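Long-range contacts in putative methylase (Clostridium difficile, PDB 3LDU), which probably methylates guanine in ribosomal RNA, joining ferredoxin-like and THUMP domains to a Rossmann-like methyltransferase domain that holds GTP in this crystal: residues D139-P144 and E231-L236; G48-N53 and K238-D243; E347-E352 and F373-P378. All blocks are in the same frame, centred on the assembly; numbering follows the deposited sequence.

Contact 1 (D139-P144 and E231-L236). With FMT (formic acid), chain C.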
loop_
_atom_site.group_PDB
_atom_site.type_symbol
_atom_site.label_atom_id
_atom_site.label_comp_id
_atom_site.label_asym_id
_atom_site.label_seq_id
_atom_site.Cartn_x
_atom_site.Cartn_y
_atom_site.Cartn_z
ATOM N N ASP A 139 -17.574 17.538 -18.832
ATOM C CA ASP A 139 -16.625 17.282 -19.913
ATOM C C ASP A 139 -15.162 17.598 -19.591
ATOM O O ASP A 139 -14.296 17.436 -20.447
ATOM C CB ASP A 139 -17.052 18.025 -21.184
ATOM C CG ASP A 139 -16.978 19.536 -21.031
ATOM O OD1 ASP A 139 -16.760 20.006 -19.896
ATOM O OD2 ASP A 139 -17.137 20.254 -22.042
ATOM N N LYS A 140 -14.879 18.049 -18.373
ATOM C CA LYS A 140 -13.508 18.405 -18.010
ATOM C C LYS A 140 -12.867 17.300 -17.166
ATOM O O LYS A 140 -13.173 16.118 -17.349
ATOM C CB LYS A 140 -13.458 19.761 -17.292
ATOM C CG LYS A 140 -14.055 20.923 -18.105
ATOM C CD LYS A 140 -13.476 20.960 -19.514
ATOM C CE LYS A 140 -14.036 22.129 -20.333
ATOM N NZ LYS A 140 -13.599 23.444 -19.786
ATOM N N GLU A 141 -11.980 17.674 -16.247
ATOM C CA GLU A 141 -11.239 16.664 -15.483
ATOM C C GLU A 141 -12.071 15.960 -14.399
ATOM O O GLU A 141 -13.113 16.449 -13.967
ATOM C CB GLU A 141 -9.934 17.235 -14.908
ATOM C CG GLU A 141 -10.081 18.054 -13.642
ATOM C CD GLU A 141 -10.570 19.481 -13.902
ATOM O OE1 GLU A 141 -11.030 19.778 -15.027
ATOM O OE2 GLU A 141 -10.482 20.308 -12.971
ATOM N N LYS A 142 -11.585 14.801 -13.970
ATOM C CA LYS A 142 -12.362 13.865 -13.150
ATOM C C LYS A 142 -12.051 13.964 -11.651
ATOM O O LYS A 142 -10.884 14.011 -11.245
ATOM C CB LYS A 142 -12.107 12.439 -13.667
ATOM C CG LYS A 142 -12.922 11.333 -13.022
ATOM C CD LYS A 142 -12.587 9.984 -13.682
ATOM C CE LYS A 142 -13.100 8.797 -12.865
ATOM N NZ LYS A 142 -12.523 7.482 -13.294
ATOM N N TYR A 143 -13.119 14.010 -10.849
ATOM C CA TYR A 143 -13.072 14.033 -9.380
ATOM C C TYR A 143 -13.891 12.845 -8.885
ATOM O O TYR A 143 -15.101 12.970 -8.677
ATOM C CB TYR A 143 -13.703 15.343 -8.859
ATOM C CG TYR A 143 -12.899 16.574 -9.207
ATOM C CD1 TYR A 143 -12.070 17.179 -8.268
ATOM C CD2 TYR A 143 -12.939 17.119 -10.488
ATOM C CE1 TYR A 143 -11.318 18.317 -8.598
ATOM C CE2 TYR A 143 -12.190 18.234 -10.827
ATOM C CZ TYR A 143 -11.381 18.828 -9.875
ATOM O OH TYR A 143 -10.634 19.937 -10.212
ATOM N N PRO A 144 -13.248 11.673 -8.714
ATOM C CA PRO A 144 -14.025 10.466 -8.423
ATOM C C PRO A 144 -14.520 10.504 -6.989
ATOM O O PRO A 144 -13.727 10.694 -6.071
ATOM C CB PRO A 144 -13.009 9.325 -8.618
ATOM C CG PRO A 144 -11.829 9.965 -9.369
ATOM C CD PRO A 144 -11.814 11.385 -8.875
ATOM N N GLU A 231 -3.471 15.385 -10.152
ATOM C CA GLU A 231 -2.521 16.247 -10.842
ATOM C C GLU A 231 -3.210 17.067 -11.928
ATOM O O GLU A 231 -2.685 18.099 -12.358
ATOM C CB GLU A 231 -1.367 15.443 -11.439
ATOM C CG GLU A 231 -0.436 14.861 -10.394
ATOM C CD GLU A 231 0.747 14.173 -11.025
ATOM O OE1 GLU A 231 0.613 12.986 -11.392
ATOM O OE2 GLU A 231 1.806 14.822 -11.163
ATOM N N LYS A 232 -4.378 16.611 -12.373
ATOM C CA LYS A 232 -5.139 17.356 -13.382
ATOM C C LYS A 232 -6.165 18.338 -12.793
ATOM O O LYS A 232 -6.792 19.098 -13.535
ATOM C CB LYS A 232 -5.846 16.406 -14.348
ATOM C CG LYS A 232 -4.913 15.418 -15.043
ATOM C CD LYS A 232 -5.701 14.504 -15.973
ATOM C CE LYS A 232 -4.798 13.511 -16.686
ATOM N NZ LYS A 232 -3.768 14.195 -17.518
ATOM N N TRP A 233 -6.326 18.343 -11.475
ATOM C CA TRP A 233 -7.359 19.170 -10.857
ATOM C C TRP A 233 -7.064 20.658 -10.955
ATOM O O TRP A 233 -6.030 21.126 -10.484
ATOM C CB TRP A 233 -7.529 18.806 -9.385
ATOM C CG TRP A 233 -8.152 17.471 -9.146
ATOM C CD1 TRP A 233 -8.601 16.585 -10.088
ATOM C CD2 TRP A 233 -8.423 16.878 -7.869
ATOM N NE1 TRP A 233 -9.116 15.461 -9.465
ATOM C CE2 TRP A 233 -9.019 15.621 -8.107
ATOM C CE3 TRP A 233 -8.212 17.287 -6.546
ATOM C CZ2 TRP A 233 -9.410 14.769 -7.067
ATOM C CZ3 TRP A 233 -8.602 16.447 -5.522
ATOM C CH2 TRP A 233 -9.192 15.199 -5.788
ATOM N N ARG A 234 -8.000 21.400 -11.540
ATOM C CA ARG A 234 -7.878 22.855 -11.630
ATOM C C ARG A 234 -7.948 23.509 -10.254
ATOM O O ARG A 234 -7.507 24.646 -10.076
ATOM C CB ARG A 234 -8.979 23.422 -12.526
ATOM C CG ARG A 234 -8.769 23.125 -13.991
ATOM C CD ARG A 234 -9.976 23.564 -14.807
ATOM N NE ARG A 234 -11.096 22.647 -14.631
ATOM C CZ ARG A 234 -12.375 22.991 -14.727
ATOM N NH1 ARG A 234 -12.722 24.252 -14.997
ATOM N NH2 ARG A 234 -13.311 22.074 -14.556
ATOM N N THR A 235 -8.507 22.784 -9.287
ATOM C CA THR A 235 -8.716 23.306 -7.940
ATOM C C THR A 235 -7.446 23.259 -7.089
ATOM O O THR A 235 -7.420 23.791 -5.983
ATOM C CB THR A 235 -9.848 22.548 -7.202
ATOM O OG1 THR A 235 -9.494 21.166 -7.056
ATOM C CG2 THR A 235 -11.154 22.649 -7.976
ATOM N N LEU A 236 -6.402 22.612 -7.602
ATOM C CA LEU A 236 -5.116 22.575 -6.914
ATOM C C LEU A 236 -4.119 23.485 -7.613
ATOM O O LEU A 236 -4.222 23.724 -8.819
ATOM C CB LEU A 236 -4.561 21.147 -6.871
ATOM C CG LEU A 236 -5.409 20.109 -6.144
ATOM C CD1 LEU A 236 -4.741 18.733 -6.142
ATOM C CD2 LEU A 236 -5.703 20.575 -4.730
HETATM C C FMT C . -10.501 19.827 -4.243
HETATM O O1 FMT C . -10.121 20.744 -3.508
HETATM O O2 FMT C . -11.082 19.981 -5.322
#

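Contact 2 (G48-N53 and K238-D243)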
loop_
_atom_site.group_PDB
_atom_site.type_symbol
_atom_site.label_atom_id
_atom_site.label_comp_id
_atom_site.label_asym_id
_atom_site.label_seq_id
_atom_site.Cartn_x
_atom_site.Cartn_y
_atom_site.Cartn_z
ATOM N N GLY A 48 -0.179 18.339 1.305
ATOM C CA GLY A 48 -0.538 17.015 1.793
ATOM C C GLY A 48 -0.960 16.021 0.731
ATOM O O GLY A 48 -0.619 14.834 0.800
ATOM N N ILE A 49 -1.709 16.483 -0.259
ATOM C CA ILE A 49 -2.207 15.566 -1.278
ATOM C C ILE A 49 -1.046 15.063 -2.134
ATOM O O ILE A 49 -0.893 13.848 -2.362
ATOM C CB ILE A 49 -3.303 16.214 -2.152
ATOM C CG1 ILE A 49 -4.577 16.423 -1.330
ATOM C CG2 ILE A 49 -3.622 15.310 -3.348
ATOM C CD1 ILE A 49 -5.689 17.189 -2.095
ATOM N N ALA A 50 -0.212 15.998 -2.586
ATOM C CA ALA A 50 0.960 15.670 -3.392
ATOM C C ALA A 50 1.950 14.783 -2.625
ATOM O O ALA A 50 2.404 13.741 -3.121
ATOM C CB ALA A 50 1.651 16.956 -3.874
ATOM N N LYS A 51 2.293 15.202 -1.412
ATOM C CA LYS A 51 3.279 14.464 -0.616
ATOM C C LYS A 51 2.804 13.077 -0.228
ATOM O O LYS A 51 3.597 12.146 -0.205
ATOM C CB LYS A 51 3.663 15.235 0.651
ATOM C CG LYS A 51 4.780 16.255 0.430
ATOM C CD LYS A 51 5.020 17.100 1.675
ATOM C CE LYS A 51 5.298 16.241 2.902
ATOM N NZ LYS A 51 5.577 17.084 4.104
ATOM N N SER A 52 1.519 12.943 0.094
ATOM C CA SER A 52 0.979 11.642 0.521
ATOM C C SER A 52 0.989 10.629 -0.614
ATOM O O SER A 52 1.442 9.494 -0.444
ATOM C CB SER A 52 -0.432 11.811 1.088
ATOM O OG SER A 52 -0.381 12.602 2.261
ATOM N N ASN A 53 0.508 11.034 -1.781
ATOM C CA ASN A 53 0.585 10.184 -2.965
ATOM C C ASN A 53 2.026 9.873 -3.357
ATOM O O ASN A 53 2.342 8.756 -3.771
ATOM C CB ASN A 53 -0.135 10.858 -4.146
ATOM C CG ASN A 53 -1.625 10.694 -4.065
ATOM O OD1 ASN A 53 -2.137 9.584 -4.198
ATOM N ND2 ASN A 53 -2.340 11.795 -3.835
ATOM N N LYS A 238 -0.910 23.795 -9.312
ATOM C CA LYS A 238 -0.093 22.816 -10.032
ATOM C C LYS A 238 1.386 22.890 -9.626
ATOM O O LYS A 238 2.161 21.939 -9.820
ATOM C CB LYS A 238 -0.255 23.023 -11.542
ATOM C CG LYS A 238 -0.047 21.777 -12.385
ATOM C CD LYS A 238 -1.015 21.733 -13.567
ATOM C CE LYS A 238 -2.455 21.516 -13.107
ATOM N NZ LYS A 238 -3.412 21.490 -14.251
ATOM N N LYS A 239 1.764 24.020 -9.042
ATOM C CA LYS A 239 3.142 24.251 -8.635
ATOM C C LYS A 239 3.501 23.327 -7.470
ATOM O O LYS A 239 4.640 22.888 -7.339
ATOM C CB LYS A 239 3.325 25.716 -8.239
ATOM C CG LYS A 239 4.708 26.081 -7.743
ATOM C CD LYS A 239 4.819 27.587 -7.537
ATOM C CE LYS A 239 5.867 27.923 -6.493
ATOM N NZ LYS A 239 5.501 27.357 -5.163
ATOM N N ILE A 240 2.515 23.050 -6.625
ATOM C CA ILE A 240 2.727 22.179 -5.470
ATOM C C ILE A 240 3.083 20.767 -5.912
ATOM O O ILE A 240 4.104 20.226 -5.481
ATOM C CB ILE A 240 1.524 22.183 -4.527
ATOM C CG1 ILE A 240 1.506 23.492 -3.735
ATOM C CG2 ILE A 240 1.602 21.015 -3.560
ATOM C CD1 ILE A 240 0.349 23.621 -2.769
ATOM N N TRP A 241 2.269 20.180 -6.790
ATOM C CA TRP A 241 2.581 18.846 -7.318
ATOM C C TRP A 241 3.946 18.863 -7.994
ATOM O O TRP A 241 4.729 17.921 -7.866
ATOM C CB TRP A 241 1.510 18.358 -8.304
ATOM C CG TRP A 241 0.563 17.305 -7.734
ATOM C CD1 TRP A 241 -0.790 17.434 -7.526
ATOM C CD2 TRP A 241 0.904 15.974 -7.316
ATOM N NE1 TRP A 241 -1.302 16.260 -7.006
ATOM C CE2 TRP A 241 -0.283 15.355 -6.864
ATOM C CE3 TRP A 241 2.099 15.250 -7.274
ATOM C CZ2 TRP A 241 -0.308 14.050 -6.384
ATOM C CZ3 TRP A 241 2.072 13.948 -6.793
ATOM C CH2 TRP A 241 0.876 13.364 -6.355
ATOM N N TRP A 242 4.241 19.948 -8.711
ATOM C CA TRP A 242 5.511 20.031 -9.413
ATOM C C TRP A 242 6.710 20.059 -8.458
ATOM O O TRP A 242 7.670 19.305 -8.635
ATOM C CB TRP A 242 5.541 21.242 -10.355
ATOM C CG TRP A 242 6.358 20.955 -11.562
ATOM C CD1 TRP A 242 5.988 20.208 -12.645
ATOM C CD2 TRP A 242 7.702 21.377 -11.803
ATOM N NE1 TRP A 242 7.019 20.148 -13.553
ATOM C CE2 TRP A 242 8.082 20.859 -13.061
ATOM C CE3 TRP A 242 8.619 22.149 -11.083
ATOM C CZ2 TRP A 242 9.340 21.090 -13.612
ATOM C CZ3 TRP A 242 9.870 22.378 -11.634
ATOM C CH2 TRP A 242 10.218 21.851 -12.888
ATOM N N ASP A 243 6.642 20.919 -7.447
ATOM C CA ASP A 243 7.716 21.047 -6.471
ATOM C C ASP A 243 7.908 19.748 -5.685
ATOM O O ASP A 243 9.035 19.367 -5.366
ATOM C CB ASP A 243 7.436 22.205 -5.516
ATOM C CG ASP A 243 7.595 23.562 -6.190
ATOM O OD1 ASP A 243 8.121 23.599 -7.317
ATOM O OD2 ASP A 243 7.207 24.581 -5.586
#

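Contact 3 (E347-E352 and F373-P378)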
loop_
_atom_site.group_PDB
_atom_site.type_symbol
_atom_site.label_atom_id
_atom_site.label_comp_id
_atom_site.label_asym_id
_atom_site.label_seq_id
_atom_site.Cartn_x
_atom_site.Cartn_y
_atom_site.Cartn_z
ATOM N N GLU A 347 -1.245 -22.002 8.588
ATOM C CA GLU A 347 -1.443 -21.752 10.019
ATOM C C GLU A 347 -0.361 -22.361 10.913
ATOM O O GLU A 347 0.170 -21.697 11.804
ATOM C CB GLU A 347 -2.823 -22.244 10.465
ATOM C CG GLU A 347 -3.971 -21.324 10.073
ATOM C CD GLU A 347 -4.094 -20.114 10.984
ATOM O OE1 GLU A 347 -4.367 -20.306 12.188
ATOM O OE2 GLU A 347 -3.930 -18.975 10.495
ATOM N N ASP A 348 -0.034 -23.623 10.659
ATOM C CA ASP A 348 0.898 -24.359 11.503
ATOM C C ASP A 348 2.344 -24.247 11.017
ATOM O O ASP A 348 3.121 -25.206 11.114
ATOM C CB ASP A 348 0.488 -25.827 11.556
ATOM C CG ASP A 348 0.963 -26.519 12.814
ATOM O OD1 ASP A 348 1.045 -25.846 13.865
ATOM O OD2 ASP A 348 1.247 -27.733 12.752
ATOM N N PHE A 349 2.698 -23.071 10.503
ATOM C CA PHE A 349 4.025 -22.831 9.953
ATOM C C PHE A 349 5.143 -23.095 10.959
ATOM O O PHE A 349 6.095 -23.800 10.654
ATOM C CB PHE A 349 4.147 -21.397 9.406
ATOM C CG PHE A 349 5.553 -21.020 9.057
ATOM C CD1 PHE A 349 6.122 -21.436 7.858
ATOM C CD2 PHE A 349 6.326 -20.297 9.945
ATOM C CE1 PHE A 349 7.431 -21.107 7.542
ATOM C CE2 PHE A 349 7.636 -19.974 9.639
ATOM C CZ PHE A 349 8.188 -20.376 8.436
ATOM N N GLU A 350 5.012 -22.545 12.163
ATOM C CA GLU A 350 6.070 -22.658 13.162
ATOM C C GLU A 350 6.404 -24.110 13.458
ATOM O O GLU A 350 7.569 -24.460 13.637
ATOM C CB GLU A 350 5.683 -21.921 14.443
ATOM C CG GLU A 350 5.675 -20.408 14.271
ATOM C CD GLU A 350 4.936 -19.709 15.387
ATOM O OE1 GLU A 350 3.698 -19.849 15.439
ATOM O OE2 GLU A 350 5.590 -19.023 16.204
ATOM N N TYR A 351 5.380 -24.955 13.486
ATOM C CA TYR A 351 5.600 -26.374 13.744
ATOM C C TYR A 351 6.454 -27.046 12.662
ATOM O O TYR A 351 7.393 -27.792 12.968
ATOM C CB TYR A 351 4.271 -27.107 13.933
ATOM C CG TYR A 351 4.460 -28.582 14.196
ATOM C CD1 TYR A 351 4.870 -29.033 15.444
ATOM C CD2 TYR A 351 4.249 -29.519 13.194
ATOM C CE1 TYR A 351 5.053 -30.387 15.686
ATOM C CE2 TYR A 351 4.430 -30.867 13.425
ATOM C CZ TYR A 351 4.832 -31.297 14.673
ATOM O OH TYR A 351 5.016 -32.642 14.911
ATOM N N GLU A 352 6.154 -26.784 11.394
ATOM C CA GLU A 352 6.900 -27.428 10.314
ATOM C C GLU A 352 8.281 -26.790 10.120
ATOM O O GLU A 352 9.270 -27.478 9.820
ATOM C CB GLU A 352 6.099 -27.391 9.012
ATOM C CG GLU A 352 4.705 -27.979 9.131
ATOM C CD GLU A 352 4.713 -29.478 9.385
ATOM O OE1 GLU A 352 5.786 -30.110 9.245
ATOM O OE2 GLU A 352 3.640 -30.029 9.723
ATOM N N PHE A 373 5.677 -14.170 10.266
ATOM C CA PHE A 373 6.431 -14.786 11.361
ATOM C C PHE A 373 7.829 -14.180 11.442
ATOM O O PHE A 373 8.600 -14.255 10.492
ATOM C CB PHE A 373 6.545 -16.274 11.110
ATOM C CG PHE A 373 5.232 -16.992 11.096
ATOM C CD1 PHE A 373 4.685 -17.478 12.273
ATOM C CD2 PHE A 373 4.549 -17.189 9.909
ATOM C CE1 PHE A 373 3.473 -18.149 12.268
ATOM C CE2 PHE A 373 3.340 -17.866 9.891
ATOM C CZ PHE A 373 2.804 -18.348 11.074
ATOM N N GLN A 374 8.164 -13.605 12.590
ATOM C CA GLN A 374 9.376 -12.798 12.711
ATOM C C GLN A 374 10.377 -13.522 13.597
ATOM O O GLN A 374 10.043 -13.915 14.709
ATOM C CB GLN A 374 9.024 -11.447 13.336
ATOM C CG GLN A 374 7.986 -10.710 12.514
ATOM C CD GLN A 374 7.502 -9.415 13.144
ATOM O OE1 GLN A 374 6.409 -8.944 12.834
ATOM N NE2 GLN A 374 8.311 -8.829 14.020
ATOM N N TYR A 375 11.600 -13.678 13.097
ATOM C CA TYR A 375 12.659 -14.389 13.819
ATOM C C TYR A 375 13.939 -13.560 13.873
ATOM O O TYR A 375 14.911 -13.881 13.183
ATOM C CB TYR A 375 12.977 -15.710 13.136
ATOM C CG TYR A 375 11.855 -16.712 13.086
ATOM C CD1 TYR A 375 11.740 -17.701 14.059
ATOM C CD2 TYR A 375 10.919 -16.691 12.054
ATOM C CE1 TYR A 375 10.720 -18.640 14.009
ATOM C CE2 TYR A 375 9.887 -17.623 11.998
ATOM C CZ TYR A 375 9.792 -18.595 12.981
ATOM O OH TYR A 375 8.776 -19.526 12.936
ATOM N N PRO A 376 13.948 -12.492 14.685
ATOM C CA PRO A 376 15.183 -11.718 14.856
ATOM C C PRO A 376 16.263 -12.594 15.462
ATOM O O PRO A 376 15.947 -13.482 16.261
ATOM C CB PRO A 376 14.778 -10.609 15.840
ATOM C CG PRO A 376 13.507 -11.108 16.492
ATOM C CD PRO A 376 12.818 -11.897 15.421
ATOM N N GLY A 377 17.514 -12.358 15.074
ATOM C CA GLY A 377 18.630 -13.158 15.545
ATOM C C GLY A 377 18.846 -13.004 17.037
ATOM O O GLY A 377 18.305 -12.087 17.654
ATOM N N PRO A 378 19.649 -13.903 17.626
ATOM C CA PRO A 378 19.885 -13.880 19.073
ATOM C C PRO A 378 20.403 -12.519 19.513
ATOM O O PRO A 378 21.085 -11.840 18.746
ATOM C CB PRO A 378 20.966 -14.948 19.272
ATOM C CG PRO A 378 21.541 -15.190 17.907
ATOM C CD PRO A 378 20.426 -14.948 16.950
#

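Contact 1 (D139-P144 and E231-L236)
Tyr143 and Trp233 lie face to face, the phenol ring over the five-membered ring of the indole with centroids 3.8 Å apart and planes inclined by 20°. The overlap is offset: Tyr143 CE1 sits 3.3 Å from Trp233 CD2, toward the rim of the indole. At the edge of the indole Trp233 NE1 gives a hydrogen bond to Lys142 O (2.9 Å), which helps to set the rotation of the indole stacked on the tyrosine. At the edge of the phenol stand Glu141 OE2, a hydrogen-bond partner of Tyr143 OH at 2.8 Å, and Thr235 OG1, which gives a hydrogen bond to a formic acid molecule, probably from the crystallisation liquor. The third flat group, the Arg234 guanidinium, has Lys140 CG over one face and the Glu141 carboxylate at its edge, with the two planes 74° apart. In this salt bridge Arg234 NE is shared between the syn lone pairs of Glu141 OE1 and OE2, 2.9 Å from each, while Arg234 NH2 bonds Tyr92 O. The carboxylate reaches this position because Glu141 CG lies between its backbone N and carbonyl carbon (chi1 80°) and the chain then bends at chi2. From above the carboxylate plane, Arg234 N makes a nearly straight bond of 3.1 Å to Glu141 OE2. Ile158 of strand 153-159 touches both stacked rings, which places the contact where the THUMP domain meets the loop before helix 238-251 of the methyltransferase region. Chemically, three donors converge on Glu141 OE2, and one side chain thereby ties together a phenol, a guanidinium and a main-chain amide; such a setting would be expected to favour the charged carboxylate and to hold the stacked pair in place.

Contact 2 (G48-N53 and K238-D243)
Helices 48-53 and 238-243 run side by side in nearly the same direction, their axes 8.9 Å apart at closest approach and crossing at -28°, with Ala50 and Trp241 nearest through their CA atoms (5.3 Å). The small residue lets the indole lie flat against the neighbouring helix, and the buried surface joins the ferredoxin-like domain to the first turns of helix 238-251. Ala50 CA forms a CH-pi contact over the face of the six-membered ring of Trp241, 3.6 Å from its centroid and 10° off the ring normal, while Ala50 CB reaches toward the ring fusion, 3.7 Å from Trp241 CD2. The far rim of the indole meets Asn53, whose CB approaches the ring edge at 3.5 Å from Trp241 CH2. Beside this, Ile240 CG2 touches Ala50 CB at 4.1 Å.

Asn53 CG lies anti to the carbonyl carbon (chi1 -79°), folding the amide back over its own helix, where ND2 bonds Ile49 O (2.9 Å) from above the carbonyl plane, on the face opposite the one used by Asn53 N. The amide is also engaged by Thr160 and Thr161. Phe228 meets the Trp241 ring and touches Asn53 too.

Across the interface, then, attachment is by dispersion and CH-pi contact, whereas hydrogen bonds within helix 48-53 and to its surroundings hold Asn53 so that its CB lies at the indole's edge.

Contact 3 (E347-E352 and F373-P378)
Phe349 swings its CG anti to the backbone N (chi1 170°), which directs its ring from the first turn of helix 349-353 toward strand 368-375; there Phe373, with CG anti to the carbonyl carbon (chi1 -63°), rises to meet it. The two side chains pass one another head to tail, and their rings lie obliquely, centroids 4.8 Å apart and planes at 34°. Phe349 CD2 stands over one face of the Phe373 ring, offset toward its rim and 3.6 Å from Phe373 CD2, while Phe349 CB packs nearer the outer end of the same ring. Tyr375, two residues along the strand, comes in at the rim of Phe349: its OH lies near the plane of that ring, 3.5 Å from Phe349 CE2.

Glu350 packs along the edge of Phe373 and beside Tyr375. Its methylene CG is 3.5 Å from Tyr375 OH and 3.7 Å from Phe373 CD1, while OE1 comes to the edge of the Phe373 ring, 3.6 Å from CE1, where the slightly positive ring hydrogens may suit a carboxylate oxygen. The polar ends are anchored just beyond the helix: Glu350 OE2 accepts a hydrogen bond from Ala357 N, and Tyr375 OH bonds Gln355 O. Both side chains thus reach the loop leading into strand 359-365 and pack against the phenylalanines at the same time.

Further aromatic rings extend the cluster, with Phe353 stacked on Phe349 and Tyr325 of helix 315-333 meeting it edge to face. Here a short helix covers one side of the sheet at its antiparallel end, where strand 368-375 sits between 339-344 and 359-365. A reversed last strand inserted between the fifth and sixth strands is characteristic of the Rossmann-like fold of class I methyltransferases.

From the N terminus, residues 48-53 of the ferredoxin-like domain open the longest loop, which contact 2 closes at helix 238-251. Nested within it, contact 1 joins the THUMP segment 139-144 to residues 231-236, just ahead of that helix. The two touch, with Glu231 CG packing on Trp241 and Leu236 on Ile49, so the chain between residues 231 and 243 binds both N-terminal domains in succession. Contact 3 follows in series, closing a short loop inside the methyltransferase domain, with its centre 41 Å from that of contact 2 and on the opposite side of the chain's centre. Domain joining and the internal packing of the methyltransferase sheet are thus spatially separate.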